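Local structure of putative NADPH:quinone oxidoreductase (Ralstonia eutropha, 3IUP) at residues R9-S14 with R87-M92; E17-L22 with R69-A74; T159-V164 with N189-K194; E165-E170 with A241-D246. The protein probably catalyses the NADPH-dependent reduction of quinones, and binds NADPH. One frame throughout, in Å; residues are numbered along the deposited sequence.

Contact 1. Residues R9-S14 with R87-M92; sequences RSRIKS and RLDASM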
# COMPACT_ATOMS: atom_id res chain seq x y z
N ARG A 9 1.55 -33.38 -13.47
CA ARG A 9 1.83 -33.16 -12.05
C ARG A 9 3.15 -32.41 -11.86
O ARG A 9 4.15 -32.66 -12.58
CB ARG A 9 1.88 -34.49 -11.30
CG ARG A 9 0.51 -35.21 -11.23
CD ARG A 9 -0.40 -34.52 -10.25
NE ARG A 9 -1.68 -35.20 -10.06
CZ ARG A 9 -2.75 -34.97 -10.82
NH1 ARG A 9 -2.68 -34.13 -11.86
NH2 ARG A 9 -3.88 -35.61 -10.58
N SER A 10 3.14 -31.51 -10.90
CA SER A 10 4.32 -30.75 -10.51
C SER A 10 4.65 -31.09 -9.05
O SER A 10 3.90 -30.79 -8.15
CB SER A 10 4.06 -29.27 -10.64
OG SER A 10 5.19 -28.51 -10.18
N ARG A 11 5.82 -31.67 -8.81
CA ARG A 11 6.20 -32.08 -7.47
C ARG A 11 7.50 -31.42 -7.04
O ARG A 11 8.55 -31.64 -7.63
CB ARG A 11 6.34 -33.60 -7.44
CG ARG A 11 6.27 -34.17 -6.06
CD ARG A 11 5.93 -35.65 -6.01
NE ARG A 11 6.18 -36.04 -4.64
CZ ARG A 11 7.25 -36.73 -4.24
NH1 ARG A 11 8.10 -37.25 -5.14
NH2 ARG A 11 7.41 -36.95 -2.96
N ILE A 12 7.43 -30.59 -6.00
CA ILE A 12 8.68 -30.07 -5.38
C ILE A 12 8.93 -30.89 -4.13
O ILE A 12 8.11 -30.91 -3.20
CB ILE A 12 8.65 -28.57 -5.08
CG1 ILE A 12 8.52 -27.81 -6.39
CG2 ILE A 12 9.97 -28.17 -4.28
CD1 ILE A 12 8.38 -26.40 -6.24
N LYS A 13 10.07 -31.54 -4.11
CA LYS A 13 10.42 -32.49 -3.07
C LYS A 13 11.29 -31.82 -2.01
O LYS A 13 11.95 -30.79 -2.24
CB LYS A 13 11.14 -33.66 -3.69
CG LYS A 13 10.40 -34.23 -4.85
CD LYS A 13 11.15 -35.28 -5.57
CE LYS A 13 10.45 -35.62 -6.87
NZ LYS A 13 11.12 -36.75 -7.53
N SER A 14 11.30 -32.43 -0.83
CA SER A 14 12.07 -31.92 0.27
C SER A 14 13.55 -31.96 -0.08
O SER A 14 14.32 -31.20 0.48
CB SER A 14 11.76 -32.72 1.55
OG SER A 14 10.52 -32.23 2.04
N ARG A 87 4.08 -26.80 -0.02
CA ARG A 87 3.83 -27.78 -1.07
C ARG A 87 4.88 -28.88 -1.14
O ARG A 87 4.87 -29.69 -2.07
CB ARG A 87 3.68 -27.12 -2.45
CG ARG A 87 4.91 -26.39 -2.95
CD ARG A 87 4.69 -25.88 -4.34
NE ARG A 87 4.66 -26.98 -5.30
CZ ARG A 87 4.67 -26.82 -6.62
NH1 ARG A 87 4.72 -25.60 -7.14
NH2 ARG A 87 4.61 -27.87 -7.41
N LEU A 88 5.80 -28.91 -0.18
CA LEU A 88 6.89 -29.89 -0.23
C LEU A 88 6.29 -31.29 -0.20
O LEU A 88 5.43 -31.61 0.64
CB LEU A 88 7.92 -29.69 0.89
CG LEU A 88 8.74 -28.39 0.84
CD1 LEU A 88 9.68 -28.26 2.05
CD2 LEU A 88 9.49 -28.28 -0.51
N ASP A 89 6.78 -32.13 -1.12
CA ASP A 89 6.42 -33.53 -1.23
C ASP A 89 4.96 -33.74 -1.65
O ASP A 89 4.43 -34.85 -1.51
CB ASP A 89 6.77 -34.28 0.06
CG ASP A 89 8.25 -34.06 0.44
OD1 ASP A 89 9.09 -34.21 -0.49
OD2 ASP A 89 8.55 -33.74 1.60
N ALA A 90 4.33 -32.69 -2.15
CA ALA A 90 2.95 -32.79 -2.66
C ALA A 90 2.97 -32.91 -4.17
O ALA A 90 3.67 -32.16 -4.86
CB ALA A 90 2.11 -31.56 -2.23
N SER A 91 2.17 -33.81 -4.72
CA SER A 91 2.05 -33.92 -6.13
C SER A 91 0.93 -33.00 -6.61
O SER A 91 -0.26 -33.28 -6.38
CB SER A 91 1.83 -35.37 -6.52
OG SER A 91 1.58 -35.47 -7.90
N MSE A 92 1.28 -31.88 -7.21
CA MSE A 92 0.29 -30.83 -7.50
C MSE A 92 -0.21 -30.89 -8.91
O MSE A 92 0.55 -30.83 -9.85
CB MSE A 92 0.89 -29.42 -7.32
CG MSE A 92 1.59 -29.17 -6.03
SE MSE A 92 0.34 -29.21 -4.55
CE MSE A 92 -0.21 -27.35 -4.66
O HOH W 1 4.98 -29.86 -4.72
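Arg-87 starts off with CG wedged between its own backbone N and carbonyl carbon (chi1 63°) and then bends at chi3 (-71°), which carries its guanidinium back to Ser-10 and Ile-12. NH2 donates to Ser-10 OG at 2.9 Å, close to the guanidinium plane, and more weakly to Ser-10 O. Ile-12 CD1 sits over the centre of one face of that group, 3.8 Å from CZ, while NH1 and Ser-10 OG find further acceptors in the carbonyls of Leu-51 and Leu-52. A water at the guanidinium edge takes the N-H of Arg-87 NE and of Ile-12 and gives its protons to Arg-87 O and Ala-90 O. The backbones belong to the edge of a five-stranded antiparallel sheet: Ser-10 pairs with Met-92, Ser-10 N to Met-92 O 2.9 Å, and a type II turn from Arg-87 to Ala-90 brings Asp-89 N to Ile-12 O at 2.8 Å. Beyond the strand end the Asp-89 carboxylate grips Ser-14 twice, on the syn side of each oxygen though with both donors tilted out of its plane, OD1 accepting from the backbone N and OD2 from Ser-14 OG at 2.5 Å. Tyr-272 of the second subunit packs on Arg-87 and Met-92.

Contact 2. Residues E17-L22 with R69-A74; sequences ELELSL and RPIVTA
Leu-20 and Val-72 stand side by side and point the same way from two antiparallel strands, 17-22 and 70-74, inner neighbours in the five-stranded antiparallel sheet that also holds strands 4-12, 61-65 and 90-93. Leu-20 CB comes to 4.1 Å from Val-72 CB. Leu-18 and Ala-74 share this buried face, where Leu-20 also meets Leu-52 and Phe-53 of helix 46-53.

The other face carries Glu-19, Thr-73 and Ile-71. Glu-19 runs out fully extended, with CG anti to the backbone N (chi1 -180°), and the aliphatic part of the chain does the touching, Glu-19 CG lying 3.8 Å from Ile-71 CG2. The Glu-19 side chain as a whole passes Ile-71 at a slant and lies alongside that of Thr-73, both pointing the same way. Glu-17 slants over Thr-73, its OE2 3.9 Å from Thr-73 CG2. The carboxylates of Glu-17 and Glu-19 both turn to Lys-13 NZ, a pair of salt bridges that gathers three charged side chains above this face.

Leu-20 and Val-72 exchange two backbone hydrogen bonds, the straighter running from Leu-20 N to Val-72 O (2.8 Å, 168°), and Leu-18 and Ala-74 exchange another two. Between them Thr-73 CA lies 3.0 Å from Leu-18 O, in a CA-H...O contact. By Leu-22 the backbones have moved too far apart for a direct bond, and Leu-22 CD1 only grazes the Pro-70 ring; there a water bridges the gap, accepting from Leu-22 N at 2.9 Å and donating to Pro-70 O at 2.8 Å.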
# COMPACT_ATOMS: atom_id res chain seq x y z
N GLU A 17 14.40 -30.80 -5.28
CA GLU A 17 14.18 -31.11 -6.67
C GLU A 17 12.72 -30.86 -7.06
O GLU A 17 11.83 -31.29 -6.39
CB GLU A 17 14.53 -32.55 -6.96
CG GLU A 17 14.15 -33.05 -8.36
CD GLU A 17 14.47 -34.54 -8.60
OE1 GLU A 17 15.66 -34.84 -8.81
OE2 GLU A 17 13.54 -35.40 -8.63
N LEU A 18 12.52 -30.18 -8.18
CA LEU A 18 11.25 -30.13 -8.91
C LEU A 18 11.23 -31.29 -9.90
O LEU A 18 12.17 -31.47 -10.62
CB LEU A 18 11.12 -28.80 -9.67
CG LEU A 18 9.96 -28.73 -10.67
CD1 LEU A 18 8.61 -28.74 -9.95
CD2 LEU A 18 10.03 -27.54 -11.62
N GLU A 19 10.18 -32.11 -9.87
CA GLU A 19 9.87 -33.08 -10.91
C GLU A 19 8.49 -32.79 -11.55
O GLU A 19 7.45 -32.71 -10.86
CB GLU A 19 9.90 -34.53 -10.39
CG GLU A 19 9.58 -35.57 -11.47
CD GLU A 19 9.51 -37.02 -10.99
OE1 GLU A 19 9.80 -37.31 -9.81
OE2 GLU A 19 9.16 -37.91 -11.79
N LEU A 20 8.50 -32.66 -12.87
CA LEU A 20 7.33 -32.48 -13.70
C LEU A 20 7.12 -33.74 -14.46
O LEU A 20 8.06 -34.28 -15.06
CB LEU A 20 7.52 -31.33 -14.72
CG LEU A 20 7.73 -29.97 -14.10
CD1 LEU A 20 8.00 -28.89 -15.17
CD2 LEU A 20 6.52 -29.58 -13.29
N SER A 21 5.87 -34.21 -14.50
CA SER A 21 5.55 -35.48 -15.15
C SER A 21 4.10 -35.51 -15.58
O SER A 21 3.33 -34.65 -15.19
CB SER A 21 5.85 -36.67 -14.20
OG SER A 21 5.00 -36.63 -13.08
N LEU A 22 3.78 -36.47 -16.44
CA LEU A 22 2.43 -36.81 -16.77
C LEU A 22 2.05 -38.07 -15.98
O LEU A 22 2.65 -39.13 -16.18
CB LEU A 22 2.28 -37.06 -18.28
CG LEU A 22 2.64 -35.92 -19.23
CD1 LEU A 22 2.20 -36.33 -20.64
CD2 LEU A 22 2.01 -34.54 -18.82
N ARG A 69 5.86 -39.71 -22.51
CA ARG A 69 5.81 -39.59 -21.05
C ARG A 69 7.07 -38.92 -20.53
O ARG A 69 7.91 -39.56 -19.87
CB ARG A 69 5.64 -40.99 -20.42
CG ARG A 69 4.42 -41.72 -20.88
CD ARG A 69 3.11 -41.08 -20.42
NE ARG A 69 1.96 -41.73 -21.06
CZ ARG A 69 1.35 -42.81 -20.60
NH1 ARG A 69 1.73 -43.41 -19.47
NH2 ARG A 69 0.33 -43.30 -21.27
N PRO A 70 7.22 -37.63 -20.84
CA PRO A 70 8.39 -36.90 -20.46
C PRO A 70 8.42 -36.54 -18.99
O PRO A 70 7.36 -36.42 -18.33
CB PRO A 70 8.30 -35.62 -21.32
CG PRO A 70 6.82 -35.43 -21.51
CD PRO A 70 6.24 -36.80 -21.57
N ILE A 71 9.65 -36.39 -18.48
CA ILE A 71 9.97 -35.86 -17.16
C ILE A 71 10.92 -34.67 -17.24
O ILE A 71 11.88 -34.66 -18.03
CB ILE A 71 10.61 -36.95 -16.29
CG1 ILE A 71 9.67 -38.14 -16.17
CG2 ILE A 71 10.97 -36.40 -14.91
CD1 ILE A 71 10.38 -39.42 -15.87
N VAL A 72 10.65 -33.63 -16.48
CA VAL A 72 11.60 -32.55 -16.30
C VAL A 72 11.94 -32.47 -14.80
O VAL A 72 11.04 -32.47 -13.95
CB VAL A 72 11.08 -31.19 -16.81
CG1 VAL A 72 12.11 -30.05 -16.56
CG2 VAL A 72 10.67 -31.30 -18.29
N THR A 73 13.25 -32.41 -14.50
CA THR A 73 13.73 -32.11 -13.14
C THR A 73 14.61 -30.87 -13.10
O THR A 73 15.24 -30.52 -14.08
CB THR A 73 14.41 -33.34 -12.52
OG1 THR A 73 15.50 -33.77 -13.34
CG2 THR A 73 13.46 -34.50 -12.47
N ALA A 74 14.57 -30.14 -11.99
CA ALA A 74 15.31 -28.88 -11.85
C ALA A 74 15.54 -28.68 -10.35
O ALA A 74 14.90 -29.38 -9.53
CB ALA A 74 14.52 -27.71 -12.45
O HOH W 2 5.67 -38.44 -17.48

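Contact 3. Residues T159-V164 with N189-K194; sequences TALGMV and NQICLK. With NDP (NADPH dihydro-nicotinamide-adenine-dinucleotide phosphate), chain C.
Ile-191 drives its CD1 methyl against helix 155-169, and the tight part of the contact gathers at this one atom. Ala-160 CB is the nearest partner, 3.6 Å from Ile-191 CD1, and Leu-161 CD2 closes on the same methyl at 3.9 Å, its side chain crossing that of Ile-191 at about a right angle. CG1 of Ile-191 lies anti to the carbonyl carbon (chi1 -70°) and chi2 is nearly extended (163°), which reaches CD1 out between these two residues.

Toward Val-164 the fit is looser: its CG2 is 4.2 Å from Ile-191 CG2 and 4.4 Å from Cys-192 SG. The short helical segments run 10.2 Å apart at 48°, and the contact is wholly apolar. Farther round helix 183-195, Lys-194 is exposed to solvent and Gln-190 partly so, its NE2 hydrogen-bonded to Gln-215 O.

Helix 155-169 also looks the other way, where Thr-159 OG1 makes a hydrogen bond with Val-155 O and comes within 3.0 Å of C4N of the NADPH nicotinamide ring, the carbon that carries the transferable hydride. The arrangement is consistent with the Rossmann-type cofactor domain of medium-chain dehydrogenases/reductases, where helices such as these flank the parallel sheet.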
# COMPACT_ATOMS: atom_id res chain seq x y z
N THR A 159 -10.68 -10.56 -14.48
CA THR A 159 -9.74 -9.65 -13.88
C THR A 159 -9.87 -8.30 -14.55
O THR A 159 -9.87 -7.28 -13.86
CB THR A 159 -8.32 -10.19 -13.94
OG1 THR A 159 -8.27 -11.42 -13.20
CG2 THR A 159 -7.28 -9.23 -13.35
N ALA A 160 -9.97 -8.27 -15.87
CA ALA A 160 -10.10 -6.99 -16.58
C ALA A 160 -11.37 -6.29 -16.14
O ALA A 160 -11.36 -5.10 -15.81
CB ALA A 160 -10.07 -7.17 -18.08
N LEU A 161 -12.48 -7.02 -16.11
CA LEU A 161 -13.71 -6.44 -15.60
C LEU A 161 -13.57 -6.05 -14.14
O LEU A 161 -14.12 -5.02 -13.70
CB LEU A 161 -14.87 -7.42 -15.79
CG LEU A 161 -15.29 -7.59 -17.25
CD1 LEU A 161 -16.19 -8.81 -17.35
CD2 LEU A 161 -15.98 -6.31 -17.79
N GLY A 162 -12.87 -6.84 -13.36
CA GLY A 162 -12.67 -6.53 -11.97
C GLY A 162 -11.87 -5.28 -11.68
O GLY A 162 -12.07 -4.63 -10.66
N MSE A 163 -10.95 -4.95 -12.58
CA MSE A 163 -10.23 -3.66 -12.47
C MSE A 163 -11.20 -2.50 -12.60
O MSE A 163 -11.14 -1.57 -11.82
CB MSE A 163 -9.15 -3.57 -13.56
CG MSE A 163 -8.13 -4.55 -13.34
SE MSE A 163 -6.83 -4.40 -14.84
CE MSE A 163 -5.66 -5.60 -14.15
N VAL A 164 -12.08 -2.56 -13.59
CA VAL A 164 -13.09 -1.53 -13.76
C VAL A 164 -14.08 -1.50 -12.58
O VAL A 164 -14.40 -0.42 -12.03
CB VAL A 164 -13.81 -1.66 -15.09
CG1 VAL A 164 -14.95 -0.63 -15.17
CG2 VAL A 164 -12.78 -1.48 -16.23
N ASN A 189 -8.30 -2.66 -22.61
CA ASN A 189 -8.42 -1.54 -23.53
C ASN A 189 -9.72 -1.64 -24.34
O ASN A 189 -10.41 -0.65 -24.51
CB ASN A 189 -7.22 -1.49 -24.45
CG ASN A 189 -7.31 -0.34 -25.42
OD1 ASN A 189 -7.34 0.82 -25.01
ND2 ASN A 189 -7.34 -0.66 -26.71
N GLN A 190 -10.11 -2.83 -24.80
CA GLN A 190 -11.39 -2.97 -25.50
C GLN A 190 -12.63 -2.66 -24.62
O GLN A 190 -13.60 -2.07 -25.08
CB GLN A 190 -11.53 -4.34 -26.17
CG GLN A 190 -10.52 -4.62 -27.33
CD GLN A 190 -10.51 -3.49 -28.36
OE1 GLN A 190 -11.57 -3.08 -28.80
NE2 GLN A 190 -9.35 -2.95 -28.67
N ILE A 191 -12.58 -3.10 -23.37
CA ILE A 191 -13.65 -2.79 -22.41
C ILE A 191 -13.79 -1.29 -22.27
O ILE A 191 -14.88 -0.73 -22.35
CB ILE A 191 -13.35 -3.42 -21.01
CG1 ILE A 191 -13.48 -4.92 -21.04
CG2 ILE A 191 -14.27 -2.84 -19.94
CD1 ILE A 191 -12.79 -5.57 -19.82
N CYS A 192 -12.68 -0.61 -22.03
CA CYS A 192 -12.72 0.81 -21.81
C CYS A 192 -13.16 1.60 -23.05
O CYS A 192 -13.88 2.59 -22.93
CB CYS A 192 -11.37 1.28 -21.30
SG CYS A 192 -10.96 0.68 -19.63
N LEU A 193 -12.76 1.14 -24.24
CA LEU A 193 -13.21 1.74 -25.49
C LEU A 193 -14.72 1.57 -25.63
O LEU A 193 -15.42 2.52 -25.92
CB LEU A 193 -12.46 1.19 -26.70
CG LEU A 193 -11.03 1.72 -26.85
CD1 LEU A 193 -10.23 0.87 -27.88
CD2 LEU A 193 -11.00 3.20 -27.21
N LYS A 194 -15.21 0.37 -25.38
CA LYS A 194 -16.64 0.12 -25.58
C LYS A 194 -17.47 0.83 -24.52
O LYS A 194 -18.57 1.34 -24.84
CB LYS A 194 -16.92 -1.37 -25.53
CG LYS A 194 -18.39 -1.77 -25.65
CD LYS A 194 -18.47 -3.30 -25.86
CE LYS A 194 -19.90 -3.79 -26.01
NZ LYS A 194 -20.43 -3.49 -27.37
PA NDP C . 0.58 -12.21 -21.27
O1A NDP C . -0.40 -12.17 -22.33
O2A NDP C . 1.52 -13.35 -21.21
O5B NDP C . 1.44 -10.80 -21.46
C5B NDP C . 2.44 -10.53 -20.47
C4B NDP C . 2.96 -9.14 -20.69
O4B NDP C . 3.90 -8.93 -19.68
C3B NDP C . 3.66 -8.97 -22.05
O3B NDP C . 3.28 -7.81 -22.77
C2B NDP C . 5.15 -8.81 -21.67
O2B NDP C . 5.88 -7.92 -22.50
C1B NDP C . 5.03 -8.25 -20.26
N9A NDP C . 6.19 -8.54 -19.41
C8A NDP C . 6.74 -9.79 -19.22
N7A NDP C . 7.74 -9.69 -18.32
C5A NDP C . 7.82 -8.38 -17.90
C6A NDP C . 8.65 -7.68 -17.00
N6A NDP C . 9.69 -8.25 -16.35
N1A NDP C . 8.46 -6.33 -16.81
C2A NDP C . 7.50 -5.65 -17.51
N3A NDP C . 6.69 -6.33 -18.38
C4A NDP C . 6.85 -7.66 -18.58
O3 NDP C . -0.01 -12.10 -19.77
PN NDP C . -1.52 -12.18 -19.36
O1N NDP C . -2.37 -11.25 -20.06
O2N NDP C . -2.01 -13.60 -19.31
O5D NDP C . -1.39 -11.68 -17.82
C5D NDP C . -1.13 -10.29 -17.55
C4D NDP C . -0.79 -10.11 -16.08
O4D NDP C . -2.04 -10.19 -15.35
C3D NDP C . 0.17 -11.15 -15.46
O3D NDP C . 1.06 -10.56 -14.54
C2D NDP C . -0.80 -12.06 -14.72
O2D NDP C . -0.23 -12.82 -13.66
C1D NDP C . -1.78 -11.00 -14.21
N1N NDP C . -3.05 -11.57 -13.70
C2N NDP C . -3.27 -11.45 -12.37
C3N NDP C . -4.40 -11.95 -11.78
C7N NDP C . -4.68 -11.69 -10.32
O7N NDP C . -5.79 -12.34 -9.78
N7N NDP C . -3.94 -10.90 -9.52
C4N NDP C . -5.53 -12.39 -12.63
C5N NDP C . -5.20 -12.47 -14.10
C6N NDP C . -3.96 -12.04 -14.58
P2B NDP C . 7.34 -8.34 -23.13
O1X NDP C . 7.07 -8.86 -24.55
O2X NDP C . 8.06 -9.39 -22.30
O3X NDP C . 8.13 -7.02 -23.14

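Contact 4. Residues E165-E170 with A241-D246; sequences ETMRLE and ATIAFD. With ACT (acetate ion), chain H; ACT (acetate ion), chain I.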
# COMPACT_ATOMS: atom_id res chain seq x y z
N GLU A 165 -14.48 -2.68 -12.13
CA GLU A 165 -15.33 -2.79 -10.94
C GLU A 165 -14.69 -2.18 -9.67
O GLU A 165 -15.33 -1.41 -8.97
CB GLU A 165 -15.72 -4.24 -10.70
CG GLU A 165 -16.88 -4.40 -9.67
CD GLU A 165 -18.26 -4.32 -10.34
OE1 GLU A 165 -18.35 -4.00 -11.54
OE2 GLU A 165 -19.25 -4.58 -9.64
N THR A 166 -13.44 -2.52 -9.40
CA THR A 166 -12.69 -1.96 -8.32
C THR A 166 -12.53 -0.45 -8.42
O THR A 166 -12.70 0.21 -7.45
CB THR A 166 -11.27 -2.60 -8.23
OG1 THR A 166 -11.38 -4.02 -8.04
CG2 THR A 166 -10.50 -2.06 -7.06
N MSE A 167 -12.18 0.05 -9.60
CA MSE A 167 -12.14 1.49 -9.86
C MSE A 167 -13.42 2.19 -9.35
O MSE A 167 -13.37 3.17 -8.57
CB MSE A 167 -12.00 1.70 -11.36
CG MSE A 167 -11.94 3.12 -11.82
SE MSE A 167 -12.14 3.25 -13.77
CE MSE A 167 -14.06 3.10 -13.82
N ARG A 168 -14.55 1.68 -9.82
CA ARG A 168 -15.84 2.22 -9.41
C ARG A 168 -16.14 2.06 -7.93
O ARG A 168 -16.60 3.00 -7.30
CB ARG A 168 -16.93 1.57 -10.22
CG ARG A 168 -16.96 2.05 -11.66
CD ARG A 168 -17.79 1.19 -12.52
NE ARG A 168 -17.92 1.81 -13.84
CZ ARG A 168 -18.21 1.15 -14.95
NH1 ARG A 168 -18.45 -0.15 -14.93
NH2 ARG A 168 -18.28 1.82 -16.08
N LEU A 169 -15.91 0.88 -7.39
CA LEU A 169 -16.12 0.63 -5.96
C LEU A 169 -15.31 1.54 -5.07
O LEU A 169 -15.76 1.92 -3.99
CB LEU A 169 -15.86 -0.83 -5.58
CG LEU A 169 -16.93 -1.80 -6.07
CD1 LEU A 169 -16.39 -3.21 -6.08
CD2 LEU A 169 -18.21 -1.67 -5.19
N GLU A 170 -14.11 1.88 -5.48
CA GLU A 170 -13.22 2.66 -4.60
C GLU A 170 -13.24 4.15 -4.96
O GLU A 170 -12.46 4.94 -4.46
CB GLU A 170 -11.82 2.05 -4.62
CG GLU A 170 -11.88 0.62 -4.14
CD GLU A 170 -10.51 -0.08 -4.02
OE1 GLU A 170 -9.48 0.56 -4.28
OE2 GLU A 170 -10.53 -1.28 -3.66
N ALA A 241 -7.13 9.77 -14.03
CA ALA A 241 -6.98 8.46 -13.41
C ALA A 241 -6.23 8.53 -12.06
O ALA A 241 -5.17 9.14 -11.92
CB ALA A 241 -6.31 7.46 -14.34
N THR A 242 -6.81 7.85 -11.06
CA THR A 242 -6.26 7.81 -9.70
C THR A 242 -6.15 6.40 -9.12
O THR A 242 -5.78 6.24 -7.94
CB THR A 242 -7.03 8.75 -8.77
OG1 THR A 242 -8.42 8.43 -8.75
CG2 THR A 242 -6.90 10.23 -9.22
N ILE A 243 -6.43 5.39 -9.92
CA ILE A 243 -6.16 3.99 -9.58
C ILE A 243 -5.38 3.32 -10.70
O ILE A 243 -5.64 3.58 -11.89
CB ILE A 243 -7.49 3.22 -9.26
CG1 ILE A 243 -7.20 1.80 -8.74
CG2 ILE A 243 -8.49 3.16 -10.43
CD1 ILE A 243 -8.48 1.10 -8.14
N ALA A 244 -4.40 2.52 -10.32
CA ALA A 244 -3.58 1.79 -11.27
C ALA A 244 -3.56 0.34 -10.90
O ALA A 244 -3.47 -0.01 -9.70
CB ALA A 244 -2.09 2.34 -11.28
N PHE A 245 -3.50 -0.49 -11.94
CA PHE A 245 -3.19 -1.90 -11.78
C PHE A 245 -1.87 -2.20 -12.44
O PHE A 245 -1.73 -2.03 -13.68
CB PHE A 245 -4.30 -2.74 -12.36
CG PHE A 245 -5.56 -2.64 -11.58
CD1 PHE A 245 -6.42 -1.62 -11.79
CD2 PHE A 245 -5.84 -3.60 -10.60
CE1 PHE A 245 -7.60 -1.52 -11.00
CE2 PHE A 245 -6.95 -3.51 -9.84
CZ PHE A 245 -7.82 -2.49 -10.03
N ASP A 246 -0.91 -2.59 -11.62
CA ASP A 246 0.44 -2.85 -12.05
C ASP A 246 0.76 -4.36 -12.07
O ASP A 246 0.75 -5.02 -11.04
CB ASP A 246 1.40 -2.13 -11.17
CG ASP A 246 2.86 -2.45 -11.50
OD1 ASP A 246 3.20 -2.54 -12.71
OD2 ASP A 246 3.64 -2.59 -10.56
C ACT H . -17.87 -3.41 -14.58
O ACT H . -18.74 -3.46 -15.53
OXT ACT H . -17.81 -2.38 -13.81
CH3 ACT H . -16.97 -4.56 -14.32
C ACT I . -20.21 -0.50 -18.11
O ACT I . -18.99 -0.59 -17.82
OXT ACT I . -20.70 0.66 -18.05
CH3 ACT I . -21.04 -1.69 -18.50
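Ile-243 spreads its two branches under the last turn of helix 155-169. Its CG2 meets the stem of Met-167, 3.7 Å from CG, while CD1 diverges toward Thr-166 CG2, 3.9 Å away. This division follows from chi1 (-173°): CG1 is anti to the backbone N and CG2 takes the cramped site between N and the carbonyl carbon. In Met-167, extended chi1 and chi2 carry the selenium away from the strand, which leaves CB and CG to make the contact. CD1 also lies 4.0 Å from Glu-170 OE1, whose side chain crosses Ile-243 at about a right angle; the other carboxylate oxygen, OE2, is hydrogen-bonded to Tyr-284 OH.

Thr-166 comes to the Phe-245 ring at its edge, in plane, with CB 3.9 Å from CZ. Its hydroxyl points elsewhere, to Gly-162 O and Trp-309 NE1, and the indole of Trp-309 in turn packs edge-to-face with Phe-245.

On the outer side of the helix Arg-168 gives both terminal nitrogens to the chain I acetate, NH1 at 3.0 Å and NH2 at 3.1 Å from its O atom; a second acetate (chain H) takes a weak hydrogen bond from NH1. Both probably came from the crystallisation liquor.

Strand 243-249 lies between strands 175-177 and 281-285 in the parallel six-stranded sheet, with backbone bonds to Val-176 on one and to Gln-282 and Tyr-284 on the other, and helix 155-169 packs on it in a way consistent with a Rossmann-type cofactor domain, with Phe-314 of helix 311-318 against Thr-166.

Contacts 1 and 2 belong to one antiparallel sheet and contacts 3 and 4 to the cofactor-binding half, on the opposite side of the chain's centre, with centres 36 to 40 Å away. The first two share neighbouring strands 4-12 and 17-26 and are joined by a probable hydrogen bond from Arg-9 N to Ser-21 O (2.8 Å); both are partly buried and rely on backbone bonds, waters and charged side chains. Contacts 3 and 4 are buried and largely apolar where their segments meet. Both use helix 155-169, which offers one side to helix 183-195 and another to strand 243-249; Met-163 CA touches Phe-245 CZ at 3.6 Å, joining the two.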